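KauB (Pseudomonas aeruginosa PAO1, PDB 6B4R) probably oxidises a broad range of aldehydes, among them aminoaldehydes, to the corresponding acids with NAD(P)+ as electron acceptor. Local coordinates at residues C39-P42 with V43-R46; S452-N456 with Q457-G461; I88-A91 with D92-E96; D389-T392 with N393-I397; T2-T5 with R6-E10. All coordinates share one frame; numbering follows the deposited sequence.

Contact 1. Residues C39-P42 with V43-R46. With K (potassium ion), chain G.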
loop_
_atom_site.group_PDB
_atom_site.type_symbol
_atom_site.label_atom_id
_atom_site.label_comp_id
_atom_site.label_asym_id
_atom_site.label_seq_id
_atom_site.Cartn_x
_atom_site.Cartn_y
_atom_site.Cartn_z
ATOM N N CYS A 39 33.561 -19.663 -27.571
ATOM C CA CYS A 39 32.875 -18.381 -27.559
ATOM C C CYS A 39 33.463 -17.487 -28.646
ATOM O O CYS A 39 34.606 -17.049 -28.546
ATOM C CB CYS A 39 33.021 -17.720 -26.187
ATOM S SG CYS A 39 31.991 -16.260 -25.936
ATOM N N LEU A 40 32.683 -17.228 -29.693
ATOM C CA LEU A 40 33.153 -16.415 -30.810
ATOM C C LEU A 40 32.496 -15.037 -30.817
ATOM O O LEU A 40 31.453 -14.833 -30.200
ATOM C CB LEU A 40 32.902 -17.126 -32.140
ATOM C CG LEU A 40 33.492 -18.534 -32.273
ATOM C CD1 LEU A 40 33.284 -19.065 -33.678
ATOM C CD2 LEU A 40 34.967 -18.542 -31.903
ATOM N N SER A 41 33.112 -14.096 -31.522
ATOM C CA SER A 41 32.622 -12.725 -31.555
ATOM C C SER A 41 31.996 -12.387 -32.899
ATOM O O SER A 41 32.578 -12.658 -33.942
ATOM C CB SER A 41 33.763 -11.748 -31.269
ATOM O OG SER A 41 33.328 -10.406 -31.411
ATOM N N PRO A 42 30.804 -11.777 -32.879
ATOM C CA PRO A 42 30.163 -11.338 -34.123
ATOM C C PRO A 42 30.794 -10.062 -34.678
ATOM O O PRO A 42 30.406 -9.608 -35.755
ATOM C CB PRO A 42 28.723 -11.075 -33.692
ATOM C CG PRO A 42 28.827 -10.710 -32.257
ATOM C CD PRO A 42 29.961 -11.522 -31.699
ATOM N N VAL A 43 31.753 -9.495 -33.951
ATOM C CA VAL A 43 32.480 -8.318 -34.416
ATOM C C VAL A 43 33.289 -8.638 -35.671
ATOM O O VAL A 43 33.231 -7.907 -36.663
ATOM C CB VAL A 43 33.432 -7.772 -33.328
ATOM C CG1 VAL A 43 34.341 -6.691 -33.902
ATOM C CG2 VAL A 43 32.639 -7.240 -32.145
ATOM N N ASP A 44 34.038 -9.736 -35.627
ATOM C CA ASP A 44 34.873 -10.130 -36.758
ATOM C C ASP A 44 35.076 -11.643 -36.862
ATOM O O ASP A 44 35.840 -12.117 -37.703
ATOM C CB ASP A 44 36.228 -9.410 -36.712
ATOM C CG ASP A 44 36.913 -9.532 -35.364
ATOM O OD1 ASP A 44 36.439 -10.320 -34.520
ATOM O OD2 ASP A 44 37.933 -8.843 -35.148
ATOM N N GLY A 45 34.391 -12.397 -36.008
ATOM C CA GLY A 45 34.480 -13.847 -36.038
ATOM C C GLY A 45 35.593 -14.392 -35.165
ATOM O O GLY A 45 35.819 -15.600 -35.120
ATOM N N ARG A 46 36.284 -13.497 -34.465
ATOM C CA ARG A 46 37.444 -13.878 -33.665
ATOM C C ARG A 46 37.084 -14.813 -32.514
ATOM O O ARG A 46 35.950 -14.824 -32.032
ATOM C CB ARG A 46 38.139 -12.635 -33.108
ATOM C CG ARG A 46 37.408 -11.997 -31.939
ATOM C CD ARG A 46 38.174 -10.815 -31.376
ATOM N NE ARG A 46 38.197 -9.683 -32.296
ATOM C CZ ARG A 46 38.747 -8.508 -32.014
ATOM N NH1 ARG A 46 39.322 -8.313 -30.834
ATOM N NH2 ARG A 46 38.722 -7.529 -32.909
HETATM K K K G . 29.440 -14.946 -28.375
HETATM O O HOH W 1 29.238 -17.669 -27.460
#
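Ser41 meets Val43, Gly45 and Arg46 through three hydrogen bonds that close the chain on itself. Ser41 N donates to Arg46 O at 3.0 Å. Gly45 N returns a bond to Ser41 O at 2.8 Å. The hydroxyl lies anti to its own backbone N (chi1 175°), which puts Ser41 OG beside the carbonyl carbon, where it accepts from Val43 N at 3.1 Å. OG is also hydrogen-bonded to Leu107 O. This is the tight side, where Ser41, Pro42 and Val43 are buried and the three bonds converge on Ser41.

The outer side is looser. Leu40 and Gly45 are exposed there, and Leu40 CD2 comes no nearer than 3.8 Å to Arg46 O. Asp44 and Arg46 are partly exposed, yet joined by a salt bridge. Arg46 grips the carboxylate side-on, with NE 2.9 Å from Asp44 OD1 and NH2 2.7 Å from Asp44 OD2. OD1 also takes Arg46 N from above the carboxylate plane, making an Asx turn. Leu40 O binds potassium at 2.7 Å, together with Asp108 O, Lys195 O and a water. The arrangement is that of a beta hairpin connection, linking antiparallel strands 36-40 and 47-52 beside a potassium site.

Contact 2. Residues S452-N456 with Q457-G461. With TOE (2-[2-(2-methoxy-ethoxy)-ethoxy]-ethoxyl), chain H.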
loop_
_atom_site.group_PDB
_atom_site.type_symbol
_atom_site.label_atom_id
_atom_site.label_comp_id
_atom_site.label_asym_id
_atom_site.label_seq_id
_atom_site.Cartn_x
_atom_site.Cartn_y
_atom_site.Cartn_z
ATOM N N SER A 452 3.364 -2.538 -21.198
ATOM C CA SER A 452 3.911 -1.186 -21.196
ATOM C C SER A 452 3.299 -0.373 -22.325
ATOM O O SER A 452 3.328 -0.786 -23.484
ATOM C CB SER A 452 5.437 -1.208 -21.345
ATOM O OG SER A 452 6.068 -1.751 -20.197
ATOM N N VAL A 453 2.734 0.779 -21.986
ATOM C CA VAL A 453 2.229 1.696 -22.998
ATOM C C VAL A 453 2.927 3.041 -22.869
ATOM O O VAL A 453 2.863 3.683 -21.824
ATOM C CB VAL A 453 0.709 1.896 -22.889
ATOM C CG1 VAL A 453 0.234 2.908 -23.921
ATOM C CG2 VAL A 453 -0.014 0.574 -23.065
ATOM N N TRP A 454 3.601 3.463 -23.932
ATOM C CA TRP A 454 4.320 4.730 -23.910
ATOM C C TRP A 454 3.592 5.793 -24.725
ATOM O O TRP A 454 3.217 5.565 -25.874
ATOM C CB TRP A 454 5.762 4.541 -24.393
ATOM C CG TRP A 454 6.513 3.527 -23.578
ATOM C CD1 TRP A 454 6.694 3.537 -22.228
ATOM C CD2 TRP A 454 7.179 2.353 -24.063
ATOM N NE1 TRP A 454 7.431 2.444 -21.839
ATOM C CE2 TRP A 454 7.743 1.702 -22.947
ATOM C CE3 TRP A 454 7.358 1.792 -25.331
ATOM C CZ2 TRP A 454 8.470 0.520 -23.061
ATOM C CZ3 TRP A 454 8.079 0.619 -25.442
ATOM C CH2 TRP A 454 8.625 -0.006 -24.315
ATOM N N VAL A 455 3.380 6.953 -24.112
ATOM C CA VAL A 455 2.656 8.039 -24.761
ATOM C C VAL A 455 3.587 9.206 -25.060
ATOM O O VAL A 455 4.247 9.728 -24.160
ATOM C CB VAL A 455 1.481 8.536 -23.896
ATOM C CG1 VAL A 455 0.711 9.628 -24.625
ATOM C CG2 VAL A 455 0.560 7.382 -23.531
ATOM N N ASN A 456 3.630 9.606 -26.330
ATOM C CA ASN A 456 4.487 10.699 -26.792
ATOM C C ASN A 456 5.970 10.488 -26.472
ATOM O O ASN A 456 6.715 11.439 -26.236
ATOM C CB ASN A 456 3.985 12.050 -26.268
ATOM C CG ASN A 456 2.618 12.411 -26.817
ATOM O OD1 ASN A 456 2.233 11.961 -27.895
ATOM N ND2 ASN A 456 1.874 13.224 -26.077
ATOM N N GLN A 457 6.377 9.223 -26.472
ATOM C CA GLN A 457 7.765 8.829 -26.270
ATOM C C GLN A 457 7.874 7.340 -26.558
ATOM O O GLN A 457 6.861 6.648 -26.660
ATOM C CB GLN A 457 8.208 9.104 -24.835
ATOM C CG GLN A 457 7.440 8.321 -23.793
ATOM C CD GLN A 457 8.012 8.496 -22.400
ATOM O OE1 GLN A 457 9.229 8.503 -22.210
ATOM N NE2 GLN A 457 7.133 8.642 -21.416
ATOM N N TYR A 458 9.096 6.842 -26.692
ATOM C CA TYR A 458 9.285 5.408 -26.838
ATOM C C TYR A 458 10.319 4.882 -25.849
ATOM O O TYR A 458 11.233 5.606 -25.454
ATOM C CB TYR A 458 9.665 5.033 -28.274
ATOM C CG TYR A 458 9.281 3.610 -28.609
ATOM C CD1 TYR A 458 7.998 3.305 -29.048
ATOM C CD2 TYR A 458 10.187 2.569 -28.455
ATOM C CE1 TYR A 458 7.630 2.007 -29.339
ATOM C CE2 TYR A 458 9.829 1.264 -28.745
ATOM C CZ TYR A 458 8.548 0.990 -29.188
ATOM O OH TYR A 458 8.183 -0.304 -29.475
ATOM N N ASP A 459 10.148 3.622 -25.453
ATOM C CA ASP A 459 11.052 2.950 -24.523
ATOM C C ASP A 459 11.181 3.736 -23.222
ATOM O O ASP A 459 12.287 4.019 -22.758
ATOM C CB ASP A 459 12.424 2.725 -25.169
ATOM C CG ASP A 459 13.251 1.680 -24.443
ATOM O OD1 ASP A 459 12.669 0.892 -23.666
ATOM O OD2 ASP A 459 14.481 1.645 -24.655
ATOM N N GLY A 460 10.038 4.094 -22.644
ATOM C CA GLY A 460 10.011 4.874 -21.420
ATOM C C GLY A 460 9.967 4.018 -20.169
ATOM O O GLY A 460 9.913 2.790 -20.249
ATOM N N GLY A 461 9.993 4.670 -19.011
ATOM C CA GLY A 461 9.936 3.974 -17.737
ATOM C C GLY A 461 11.301 3.608 -17.187
ATOM O O GLY A 461 12.128 3.023 -17.887
HETATM O "O2'" TOE H . 14.677 -7.507 -24.087
HETATM C "CA'" TOE H . 13.861 -7.017 -23.017
HETATM C "CB'" TOE H . 13.229 -5.694 -23.431
HETATM O "OC'" TOE H . 13.956 -4.604 -22.865
HETATM C "CD'" TOE H . 13.328 -3.358 -23.161
HETATM C "CE'" TOE H . 13.639 -2.346 -22.063
HETATM O "OF'" TOE H . 14.988 -1.898 -22.176
HETATM C "CG'" TOE H . 15.304 -0.949 -21.159
HETATM C "CH'" TOE H . 16.621 -0.259 -21.496
HETATM O "OI'" TOE H . 16.490 0.404 -22.752
HETATM C "CK'" TOE H . 17.574 1.297 -23.000
#
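With CG beside its backbone N (chi1 -57°), the Trp454 side chain swings across the loop that follows its strand. Tyr458 has CG anti to N (chi1 -155°), and this brings one face of its ring to the indole. The two form a T-shaped pair: the edge of Trp454 points at the Tyr458 face, with planes at 65° and the six-membered ring centroid of Trp454 4.9 Å from the Tyr458 centroid. Trp454 CZ3 and Tyr458 CE2 are 3.8 Å apart. Tyr458 OH is held by Thr303 O.

One face of the indole carries the backbone of the loop. Asp459 CA sits 3.6 Å from the centroid of the Trp454 six-membered ring, almost on the ring normal, a CH-pi contact. Gly460 CA lies over the five-membered ring of Trp454, 3.9 Å from its centroid. Ser452 CB touches the opposite face, near the rim.

Asp459 OD2 is 3.0 Å from OI' of the bound polyether. Strand 452-455 pairs with strand 430-434 and also with a strand of another chain. The loop after strand 452-455 thus brings Asp459 into the aldehyde dehydrogenase pocket that holds the polyether, with Asn168, Phe169 and Trp176.

Contact 3. Residues I88-A91 with D92-E96; sequences IRFA and DLLLE
Ile88 O accepts from Asp92 N at 2.8 Å, the shortest sound bond between 88-91 and 92-96. The bonds from Leu93 N to Arg89 O, 2.9 Å, and from Leu94 N to Phe90 O, 3.2 Å, repeat the same step. Ala91 O takes two weak bonds, from Leu95 N and Leu94 N.

Ile88 and Asp92 run side by side, pointing the same way, with Ile88 CG2 3.8 Å from Asp92 OD2. CG of Asp92 lies beside its backbone N (chi1 -67°), a torsion that lays the carboxylate back toward Ile88 O. Asp92 OD1 has a salt bridge to Arg129 on helix 113-133. The positive charge of Arg129 probably eases the closeness of the carboxylate to Ile88 O.

On another side Phe90 and Leu94 make the apolar contact, the two side chains crossing at a slant. Leu94 CD1 touches the ring at Phe90 CE1, 3.5 Å away, and also lies 3.3 Å from Phe90 O. Both residues are buried against Leu128 of helix 113-133, and Phe90 also packs on Ala207 of helix 198-210. Arg89 is exposed but its NE binds Ala210 O. The spacing is that of a regular alpha helix, here within helix 80-96, with its apolar side laid on two neighbouring helices.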
loop_
_atom_site.group_PDB
_atom_site.type_symbol
_atom_site.label_atom_id
_atom_site.label_comp_id
_atom_site.label_asym_id
_atom_site.label_seq_id
_atom_site.Cartn_x
_atom_site.Cartn_y
_atom_site.Cartn_z
ATOM N N ILE A 88 24.524 -2.887 -2.607
ATOM C CA ILE A 88 24.973 -1.579 -3.064
ATOM C C ILE A 88 26.457 -1.651 -3.423
ATOM O O ILE A 88 26.888 -1.101 -4.438
ATOM C CB ILE A 88 24.701 -0.476 -2.022
ATOM C CG1 ILE A 88 23.197 -0.225 -1.905
ATOM C CG2 ILE A 88 25.404 0.813 -2.411
ATOM C CD1 ILE A 88 22.820 0.832 -0.894
ATOM N N ARG A 89 27.230 -2.354 -2.599
ATOM C CA ARG A 89 28.638 -2.587 -2.901
ATOM C C ARG A 89 28.779 -3.408 -4.179
ATOM O O ARG A 89 29.702 -3.195 -4.966
ATOM C CB ARG A 89 29.343 -3.283 -1.735
ATOM C CG ARG A 89 29.548 -2.390 -0.517
ATOM C CD ARG A 89 30.505 -3.017 0.492
ATOM N NE ARG A 89 29.981 -4.264 1.042
ATOM C CZ ARG A 89 29.261 -4.346 2.156
ATOM N NH1 ARG A 89 28.978 -3.250 2.849
ATOM N NH2 ARG A 89 28.823 -5.525 2.577
ATOM N N PHE A 90 27.853 -4.341 -4.377
ATOM C CA PHE A 90 27.797 -5.134 -5.598
ATOM C C PHE A 90 27.545 -4.209 -6.786
ATOM O O PHE A 90 28.176 -4.342 -7.835
ATOM C CB PHE A 90 26.685 -6.183 -5.487
ATOM C CG PHE A 90 26.684 -7.203 -6.597
ATOM C CD1 PHE A 90 27.781 -7.357 -7.431
ATOM C CD2 PHE A 90 25.576 -8.010 -6.805
ATOM C CE1 PHE A 90 27.774 -8.292 -8.450
ATOM C CE2 PHE A 90 25.564 -8.948 -7.824
ATOM C CZ PHE A 90 26.665 -9.088 -8.647
ATOM N N ALA A 91 26.628 -3.262 -6.608
ATOM C CA ALA A 91 26.310 -2.297 -7.652
ATOM C C ALA A 91 27.499 -1.386 -7.937
ATOM O O ALA A 91 27.786 -1.071 -9.092
ATOM C CB ALA A 91 25.093 -1.477 -7.260
ATOM N N ASP A 92 28.188 -0.971 -6.877
ATOM C CA ASP A 92 29.371 -0.124 -7.008
ATOM C C ASP A 92 30.513 -0.846 -7.720
ATOM O O ASP A 92 31.261 -0.235 -8.480
ATOM C CB ASP A 92 29.840 0.371 -5.639
ATOM C CG ASP A 92 28.853 1.327 -4.992
ATOM O OD1 ASP A 92 28.009 1.898 -5.717
ATOM O OD2 ASP A 92 28.926 1.512 -3.759
ATOM N N LEU A 93 30.641 -2.146 -7.471
ATOM C CA LEU A 93 31.682 -2.946 -8.109
ATOM C C LEU A 93 31.468 -3.067 -9.617
ATOM O O LEU A 93 32.431 -3.115 -10.383
ATOM C CB LEU A 93 31.781 -4.331 -7.462
ATOM C CG LEU A 93 32.517 -4.392 -6.120
ATOM C CD1 LEU A 93 32.577 -5.815 -5.594
ATOM C CD2 LEU A 93 33.920 -3.814 -6.250
ATOM N N LEU A 94 30.208 -3.119 -10.040
ATOM C CA LEU A 94 29.885 -3.130 -11.464
ATOM C C LEU A 94 30.341 -1.830 -12.119
ATOM O O LEU A 94 30.818 -1.824 -13.255
ATOM C CB LEU A 94 28.382 -3.321 -11.677
ATOM C CG LEU A 94 27.890 -4.744 -11.942
ATOM C CD1 LEU A 94 28.254 -5.677 -10.798
ATOM C CD2 LEU A 94 26.390 -4.752 -12.185
ATOM N N LEU A 95 30.185 -0.729 -11.392
ATOM C CA LEU A 95 30.598 0.579 -11.879
ATOM C C LEU A 95 32.118 0.714 -11.896
ATOM O O LEU A 95 32.676 1.372 -12.771
ATOM C CB LEU A 95 29.977 1.691 -11.030
ATOM C CG LEU A 95 28.479 1.933 -11.230
ATOM C CD1 LEU A 95 28.000 3.099 -10.383
ATOM C CD2 LEU A 95 28.176 2.178 -12.703
ATOM N N GLU A 96 32.787 0.087 -10.933
ATOM C CA GLU A 96 34.245 0.153 -10.864
ATOM C C GLU A 96 34.891 -0.716 -11.935
ATOM O O GLU A 96 36.084 -0.589 -12.212
ATOM C CB GLU A 96 34.757 -0.245 -9.476
ATOM C CG GLU A 96 34.340 0.713 -8.369
ATOM C CD GLU A 96 35.379 0.826 -7.268
ATOM O OE1 GLU A 96 36.282 1.682 -7.393
ATOM O OE2 GLU A 96 35.295 0.061 -6.282
#

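Contact 4. Residues D389-T392 with N393-I397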
loop_
_atom_site.group_PDB
_atom_site.type_symbol
_atom_site.label_atom_id
_atom_site.label_comp_id
_atom_site.label_asym_id
_atom_site.label_seq_id
_atom_site.Cartn_x
_atom_site.Cartn_y
_atom_site.Cartn_z
ATOM N N ASP A 389 7.407 -0.899 -46.603
ATOM C CA ASP A 389 6.183 -0.112 -46.692
ATOM C C ASP A 389 5.047 -0.951 -47.280
ATOM O O ASP A 389 5.287 -1.985 -47.901
ATOM C CB ASP A 389 6.421 1.139 -47.543
ATOM C CG ASP A 389 5.240 2.092 -47.522
ATOM O OD1 ASP A 389 4.415 1.991 -46.589
ATOM O OD2 ASP A 389 5.137 2.939 -48.435
ATOM N N GLY A 390 3.811 -0.504 -47.074
ATOM C CA GLY A 390 2.651 -1.176 -47.633
ATOM C C GLY A 390 2.433 -2.550 -47.031
ATOM O O GLY A 390 2.085 -3.503 -47.728
ATOM N N VAL A 391 2.649 -2.651 -45.725
ATOM C CA VAL A 391 2.502 -3.914 -45.020
ATOM C C VAL A 391 1.108 -4.011 -44.411
ATOM O O VAL A 391 0.572 -3.023 -43.913
ATOM C CB VAL A 391 3.562 -4.047 -43.902
ATOM C CG1 VAL A 391 3.498 -5.420 -43.255
ATOM C CG2 VAL A 391 4.953 -3.788 -44.457
ATOM N N THR A 392 0.518 -5.201 -44.471
ATOM C CA THR A 392 -0.735 -5.462 -43.776
ATOM C C THR A 392 -0.449 -6.330 -42.559
ATOM O O THR A 392 0.561 -7.033 -42.515
ATOM C CB THR A 392 -1.760 -6.170 -44.679
ATOM O OG1 THR A 392 -1.276 -7.474 -45.026
ATOM C CG2 THR A 392 -2.002 -5.364 -45.947
ATOM N N ASN A 393 -1.342 -6.290 -41.577
ATOM C CA ASN A 393 -1.133 -7.015 -40.328
ATOM C C ASN A 393 -1.365 -8.522 -40.468
ATOM O O ASN A 393 -1.490 -9.235 -39.474
ATOM C CB ASN A 393 -2.018 -6.438 -39.220
ATOM C CG ASN A 393 -1.539 -6.818 -37.833
ATOM O OD1 ASN A 393 -0.343 -6.784 -37.546
ATOM N ND2 ASN A 393 -2.471 -7.204 -36.972
ATOM N N ALA A 394 -1.422 -9.000 -41.707
ATOM C CA ALA A 394 -1.617 -10.419 -41.975
ATOM C C ALA A 394 -0.354 -11.029 -42.567
ATOM O O ALA A 394 -0.176 -12.247 -42.556
ATOM C CB ALA A 394 -2.792 -10.620 -42.916
ATOM N N MET A 395 0.521 -10.170 -43.083
ATOM C CA MET A 395 1.785 -10.610 -43.663
ATOM C C MET A 395 2.680 -11.257 -42.612
ATOM O O MET A 395 2.525 -11.015 -41.414
ATOM C CB MET A 395 2.509 -9.437 -44.326
ATOM C CG MET A 395 1.771 -8.845 -45.510
ATOM S SD MET A 395 2.661 -7.471 -46.264
ATOM C CE MET A 395 1.567 -7.059 -47.624
ATOM N N LYS A 396 3.616 -12.082 -43.071
ATOM C CA LYS A 396 4.489 -12.833 -42.176
ATOM C C LYS A 396 5.397 -11.919 -41.353
ATOM O O LYS A 396 5.622 -12.158 -40.166
ATOM C CB LYS A 396 5.326 -13.844 -42.966
ATOM C CG LYS A 396 6.160 -14.770 -42.099
ATOM C CD LYS A 396 7.052 -15.668 -42.940
ATOM C CE LYS A 396 7.823 -16.649 -42.069
ATOM N NZ LYS A 396 8.817 -17.433 -42.853
ATOM N N ILE A 397 5.908 -10.866 -41.984
ATOM C CA ILE A 397 6.823 -9.946 -41.315
ATOM C C ILE A 397 6.108 -9.018 -40.333
ATOM O O ILE A 397 6.751 -8.271 -39.595
ATOM C CB ILE A 397 7.602 -9.084 -42.330
ATOM C CG1 ILE A 397 6.641 -8.228 -43.157
ATOM C CG2 ILE A 397 8.455 -9.958 -43.235
ATOM C CD1 ILE A 397 7.343 -7.280 -44.108
#
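A type I beta turn from Thr392 to Met395 leads from strand 382-389 into the short helix 396-399. Met395 N closes it by donating to Thr392 O at 3.2 Å.

The Met395 side chain folds back over the residues before the turn. CG lies beside its backbone N (chi1 -64°) and the rest of the chain is extended; this carries the sulfur and methyl past Thr392 toward Gly390. Thr392 N points at Met395 SD at 3.6 Å, a straight but weak hydrogen bond. Met395 CE rests 3.6 Å from Gly390 O. Thr392 and Met395 cross at about a right angle, with Thr392 OG1 3.4 Å from Met395 CG.

Met395 is also the N-cap residue of helix 396-399, so one residue ends the turn and immediately precedes the helix. Asp363 OD2 accepts from Lys396 N in the first turn of that helix.

Val391 packs against the thioether. Val391 CG1 is 3.7 Å from Met395 SD and 4.2 Å from Ile397 CG1, and so joins the turn to the helix. Val391 and Ile397 are buried, whereas Thr392 and Ala394 are exposed. Asn393 is held from outside the turn: its ND2 binds Asp424 O and its OD1 takes a bond from Arg307. At the start, Gly390 N donates to Asp389 OD1 at 2.6 Å, and Asp389 OD2 forms a salt bridge with Lys315.

Contact 5. Residues T2-T5 with R6-E10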
loop_
_atom_site.group_PDB
_atom_site.type_symbol
_atom_site.label_atom_id
_atom_site.label_comp_id
_atom_site.label_asym_id
_atom_site.label_seq_id
_atom_site.Cartn_x
_atom_site.Cartn_y
_atom_site.Cartn_z
ATOM N N THR A 2 41.184 13.639 -22.108
ATOM C CA THR A 2 41.387 12.349 -22.762
ATOM C C THR A 2 40.133 11.855 -23.478
ATOM O O THR A 2 39.015 12.219 -23.114
ATOM C CB THR A 2 41.811 11.280 -21.746
ATOM O OG1 THR A 2 40.760 11.083 -20.791
ATOM C CG2 THR A 2 43.076 11.707 -21.019
ATOM N N THR A 3 40.325 11.015 -24.492
ATOM C CA THR A 3 39.207 10.441 -25.239
ATOM C C THR A 3 39.539 9.054 -25.784
ATOM O O THR A 3 40.458 8.899 -26.588
ATOM C CB THR A 3 38.780 11.348 -26.410
ATOM O OG1 THR A 3 38.374 12.626 -25.906
ATOM C CG2 THR A 3 37.621 10.724 -27.174
ATOM N N LEU A 4 38.789 8.049 -25.343
ATOM C CA LEU A 4 38.970 6.687 -25.833
ATOM C C LEU A 4 38.570 6.572 -27.300
ATOM O O LEU A 4 37.463 6.950 -27.682
ATOM C CB LEU A 4 38.164 5.696 -24.992
ATOM C CG LEU A 4 38.777 5.248 -23.664
ATOM C CD1 LEU A 4 37.905 4.195 -23.010
ATOM C CD2 LEU A 4 40.167 4.703 -23.887
ATOM N N THR A 5 39.479 6.050 -28.120
ATOM C CA THR A 5 39.216 5.877 -29.544
ATOM C C THR A 5 38.926 4.417 -29.869
ATOM O O THR A 5 38.886 3.569 -28.976
ATOM C CB THR A 5 40.411 6.333 -30.402
ATOM O OG1 THR A 5 41.482 5.386 -30.281
ATOM C CG2 THR A 5 40.893 7.709 -29.963
ATOM N N ARG A 6 38.731 4.131 -31.153
ATOM C CA ARG A 6 38.527 2.764 -31.618
ATOM C C ARG A 6 39.760 1.911 -31.345
ATOM O O ARG A 6 39.651 0.777 -30.876
ATOM C CB ARG A 6 38.211 2.750 -33.113
ATOM C CG ARG A 6 38.112 1.356 -33.710
ATOM C CD ARG A 6 37.900 1.400 -35.216
ATOM N NE ARG A 6 39.050 1.954 -35.926
ATOM C CZ ARG A 6 39.124 3.203 -36.375
ATOM N NH1 ARG A 6 38.111 4.039 -36.192
ATOM N NH2 ARG A 6 40.211 3.617 -37.012
ATOM N N ALA A 7 40.931 2.469 -31.634
ATOM C CA ALA A 7 42.197 1.768 -31.443
ATOM C C ALA A 7 42.427 1.409 -29.979
ATOM O O ALA A 7 42.995 0.361 -29.672
ATOM C CB ALA A 7 43.351 2.614 -31.968
ATOM N N ASP A 8 41.986 2.287 -29.083
ATOM C CA ASP A 8 42.123 2.065 -27.647
ATOM C C ASP A 8 41.304 0.866 -27.179
ATOM O O ASP A 8 41.778 0.049 -26.388
ATOM C CB ASP A 8 41.706 3.317 -26.874
ATOM C CG ASP A 8 42.658 4.479 -27.090
ATOM O OD1 ASP A 8 43.880 4.234 -27.196
ATOM O OD2 ASP A 8 42.185 5.633 -27.158
ATOM N N TRP A 9 40.073 0.765 -27.672
ATOM C CA TRP A 9 39.195 -0.344 -27.315
ATOM C C TRP A 9 39.678 -1.663 -27.913
ATOM O O TRP A 9 39.565 -2.715 -27.282
ATOM C CB TRP A 9 37.756 -0.060 -27.746
ATOM C CG TRP A 9 37.023 0.866 -26.823
ATOM C CD1 TRP A 9 36.629 2.148 -27.084
ATOM C CD2 TRP A 9 36.597 0.580 -25.487
ATOM N NE1 TRP A 9 35.980 2.674 -25.993
ATOM C CE2 TRP A 9 35.949 1.732 -24.998
ATOM C CE3 TRP A 9 36.701 -0.539 -24.654
ATOM C CZ2 TRP A 9 35.407 1.796 -23.717
ATOM C CZ3 TRP A 9 36.163 -0.473 -23.383
ATOM C CH2 TRP A 9 35.525 0.686 -22.925
ATOM N N GLU A 10 40.212 -1.601 -29.130
ATOM C CA GLU A 10 40.757 -2.784 -29.786
ATOM C C GLU A 10 41.974 -3.319 -29.031
ATOM O O GLU A 10 42.119 -4.529 -28.851
ATOM C CB GLU A 10 41.121 -2.476 -31.240
ATOM C CG GLU A 10 39.921 -2.213 -32.140
ATOM C CD GLU A 10 40.318 -1.793 -33.546
ATOM O OE1 GLU A 10 41.515 -1.521 -33.776
ATOM O OE2 GLU A 10 39.428 -1.737 -34.421
HETATM O O HOH W 2 44.099 5.999 -29.950
#
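A capping box opens helix 6-15, with Thr5 as the N-cap and Asp8 as its partner. Thr5 N donates to Asp8 OD2 at 2.9 Å. The bond is nearly straight, 167° at the hydrogen, and it meets the anti side of the carboxylate, 24° out of its plane. The reciprocal bond runs from Asp8 N to Thr5 OG1 at 3.4 Å and is weak. Thr5 OG1 sits between its own backbone N and carbonyl carbon (chi1 73°), which turns the hydroxyl toward the first amides of the helix. A water lies 2.7 Å from Thr5 OG1 and makes a weak bond to Asp8 OD1, so solvent reaches the outer side of the box. The negative charge of Asp8 near the helix start would probably interact well with the helix dipole.

The first helical bond, from Trp9 N to Thr5 O, is also weak. Trp9 CD1 is 3.3 Å from the same carbonyl oxygen, Thr5 O.

Leu4, just before the N-cap, meets Trp9 across the box as a hydrophobic staple. Leu4 CD1 is 3.5 Å from Trp9 CZ2. Leu4 CD2 is 3.6 Å from Asp8 CB. The leucine and the indole cross at about a right angle. Trp9 is buried here and also packs on Glu99 and Leu103 of helix 98-109, while Arg12 makes a cation-pi contact with it.

Arg6 reaches away to a salt bridge with Asp336. Capping box and hydrophobic staple together mark the N-terminal start of a surface helix.

Overall arrangement
Along the chain the order is contact 5, contact 1, contact 3, contact 4 and contact 2. All five are local contacts of one aldehyde dehydrogenase chain. Contacts 5 and 1 are the nearest neighbours, with nearest atoms about 5 Å apart, but they do not touch. Contacts 3 and 4 are the most distant, with centres about 45 Å apart on opposite sides of the chain's centre. Strands 382-389 and 452-455, next to contacts 4 and 2, belong to one mixed sheet. Contact 1 joins a separate two-stranded sheet. Contact 1 borders the potassium ion and contact 2 the ligand pocket. Contacts 3, 4 and 5 lie away from both sites, contact 3 within helix 80-96 and contacts 4 and 5 at the starts of helices.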